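Alpha-glucosidase (Bacteroides thetaiotaomicron, PDB 5XFM) probably hydrolyses beta-L-arabinopyranosides and alpha-galactosides, as a bifunctional glycoside hydrolase of family 97 that binds a calcium ion. Local coordinates at residues Trp299-Leu303 against Trp304-Ser308. The protein carries 1 engineered substitution. Sequence-based numbering, arbitrary orientation.
Sequences WSWIL and WQDGS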
loop_
_atom_site.group_PDB
_atom_site.type_symbol
_atom_site.label_atom_id
_atom_site.label_comp_id
_atom_site.label_asym_id
_atom_site.label_seq_id
_atom_site.Cartn_x
_atom_site.Cartn_y
_atom_site.Cartn_z
ATOM N N TRP A 299 17.692 -1.199 12.148
ATOM C CA TRP A 299 16.927 -2.427 12.238
ATOM C C TRP A 299 17.872 -3.612 12.148
ATOM O O TRP A 299 18.330 -3.959 11.058
ATOM C CB TRP A 299 15.883 -2.462 11.115
ATOM C CG TRP A 299 14.968 -3.646 11.115
ATOM C CD1 TRP A 299 14.589 -4.397 12.192
ATOM C CD2 TRP A 299 14.289 -4.197 9.980
ATOM N NE1 TRP A 299 13.723 -5.391 11.793
ATOM C CE2 TRP A 299 13.524 -5.290 10.440
ATOM C CE3 TRP A 299 14.260 -3.877 8.618
ATOM C CZ2 TRP A 299 12.731 -6.061 9.586
ATOM C CZ3 TRP A 299 13.482 -4.651 7.768
ATOM C CH2 TRP A 299 12.723 -5.726 8.257
ATOM N N SER A 300 18.199 -4.194 13.299
ATOM C CA SER A 300 19.210 -5.248 13.363
ATOM C C SER A 300 18.762 -6.562 12.715
ATOM O O SER A 300 19.555 -7.232 12.051
ATOM C CB SER A 300 19.635 -5.486 14.826
ATOM O OG SER A 300 18.697 -6.268 15.549
ATOM N N TRP A 301 17.497 -6.925 12.890
ATOM C CA TRP A 301 17.033 -8.246 12.473
ATOM C C TRP A 301 17.102 -8.499 10.962
ATOM O O TRP A 301 17.250 -9.634 10.546
ATOM C CB TRP A 301 15.597 -8.490 12.951
ATOM C CG TRP A 301 15.068 -9.824 12.522
ATOM C CD1 TRP A 301 15.167 -11.009 13.196
ATOM C CD2 TRP A 301 14.381 -10.115 11.299
ATOM N NE1 TRP A 301 14.574 -12.018 12.471
ATOM C CE2 TRP A 301 14.087 -11.494 11.302
ATOM C CE3 TRP A 301 13.988 -9.342 10.201
ATOM C CZ2 TRP A 301 13.411 -12.115 10.251
ATOM C CZ3 TRP A 301 13.319 -9.959 9.161
ATOM C CH2 TRP A 301 13.036 -11.331 9.194
ATOM N N ILE A 302 16.932 -7.478 10.132
ATOM C CA ILE A 302 16.881 -7.739 8.691
ATOM C C ILE A 302 18.175 -8.414 8.186
ATOM O O ILE A 302 18.118 -9.432 7.494
ATOM C CB ILE A 302 16.580 -6.450 7.876
ATOM C CG1 ILE A 302 16.586 -6.751 6.378
ATOM C CG2 ILE A 302 17.543 -5.316 8.209
ATOM C CD1 ILE A 302 15.593 -7.808 5.971
ATOM N N LEU A 303 19.332 -7.898 8.587
ATOM C CA LEU A 303 20.604 -8.453 8.132
ATOM C C LEU A 303 21.305 -9.351 9.152
ATOM O O LEU A 303 22.088 -10.224 8.772
ATOM C CB LEU A 303 21.545 -7.317 7.726
ATOM C CG LEU A 303 21.280 -6.734 6.340
ATOM C CD1 LEU A 303 22.210 -5.569 6.059
ATOM C CD2 LEU A 303 21.455 -7.820 5.296
ATOM N N TRP A 304 21.044 -9.133 10.439
ATOM C CA TRP A 304 21.711 -9.900 11.487
ATOM C C TRP A 304 20.785 -10.958 12.105
ATOM O O TRP A 304 21.223 -11.808 12.880
ATOM C CB TRP A 304 22.255 -8.959 12.562
ATOM C CG TRP A 304 23.376 -8.072 12.083
ATOM C CD1 TRP A 304 23.783 -7.881 10.791
ATOM C CD2 TRP A 304 24.233 -7.256 12.896
ATOM N NE1 TRP A 304 24.836 -6.998 10.750
ATOM C CE2 TRP A 304 25.131 -6.600 12.030
ATOM C CE3 TRP A 304 24.327 -7.018 14.271
ATOM C CZ2 TRP A 304 26.113 -5.724 12.496
ATOM C CZ3 TRP A 304 25.298 -6.144 14.730
ATOM C CH2 TRP A 304 26.182 -5.511 13.845
ATOM N N GLN A 305 19.507 -10.882 11.754
ATOM C CA GLN A 305 18.496 -11.889 12.100
ATOM C C GLN A 305 18.353 -12.160 13.599
ATOM O O GLN A 305 18.700 -11.313 14.426
ATOM C CB GLN A 305 18.788 -13.191 11.352
ATOM C CG GLN A 305 18.742 -13.040 9.832
ATOM C CD GLN A 305 17.336 -12.844 9.296
ATOM O OE1 GLN A 305 16.438 -13.634 9.584
ATOM N NE2 GLN A 305 17.137 -11.784 8.511
ATOM N N ASP A 306 17.839 -13.342 13.940
ATOM C CA ASP A 306 17.454 -13.664 15.318
ATOM C C ASP A 306 18.632 -13.598 16.290
ATOM O O ASP A 306 18.454 -13.343 17.482
ATOM C CB ASP A 306 16.824 -15.061 15.389
ATOM C CG ASP A 306 15.379 -15.095 14.891
ATOM O OD1 ASP A 306 14.784 -14.027 14.638
ATOM O OD2 ASP A 306 14.830 -16.210 14.767
ATOM N N GLY A 307 19.834 -13.834 15.781
ATOM C CA GLY A 307 21.035 -13.767 16.597
ATOM C C GLY A 307 21.332 -12.370 17.111
ATOM O O GLY A 307 22.140 -12.192 18.023
ATOM N N SER A 308 20.675 -11.370 16.527
ATOM C CA SER A 308 20.897 -9.982 16.923
ATOM C C SER A 308 19.979 -9.524 18.059
ATOM O O SER A 308 20.161 -8.441 18.623
ATOM C CB SER A 308 20.717 -9.070 15.716
ATOM O OG SER A 308 19.402 -9.182 15.204
#
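Trp-301 lies with one face of its indole beneath Gln-305, at the end of the short helix 300-304 that follows strand 295-299 of the (beta/alpha)8-type catalytic barrel of this family 97 glycosidase. The site is an example of side chains joining backbone bonds at a helix end. The indole reaches back under the following residues because chi1 (179°) sets CG opposite the backbone N. CA of Gln-305 then sits 4.0 Å from the centroid of the five-membered ring of Trp-301, a CH-pi contact, while Gln-305 OE1 hangs over the six-membered part near the rim, 3.5 Å from CZ2 of Trp-301.

Gln-305, the first residue to leave helical geometry, does so with positive phi. Its backbone N makes a weak bond to Trp-301 O, whereas Trp-304 N bonds to Ser-300 O, one turn back. Bent at chi2 (-71°), the Gln-305 chain folds back so that NE2 reaches Ile-302 O at 2.7 Å, arriving from above the carbonyl plane. At the ring edge, Trp-301 NE1 donates to Asp-306 OD1 over 3.0 Å; OD1 lies close to the indole plane, while NE1 meets it from above the carboxylate plane. The other oxygen, OD2, accepts a weak bond from Trp-334. A leucine in place of Trp-301 would probably leave Asp-306 OD1 without this donor and Gln-305 without the flat surface beneath it.

Beyond the pair, Trp-301 also touches Glu-458, a calcium ligand, and Phe-462, tying the turn to helix 458-462. The hydroxyl of Ser-300 bonds to Gln-314 of helix 311-324, and its OG lies 3.0 Å from OG of Ser-308.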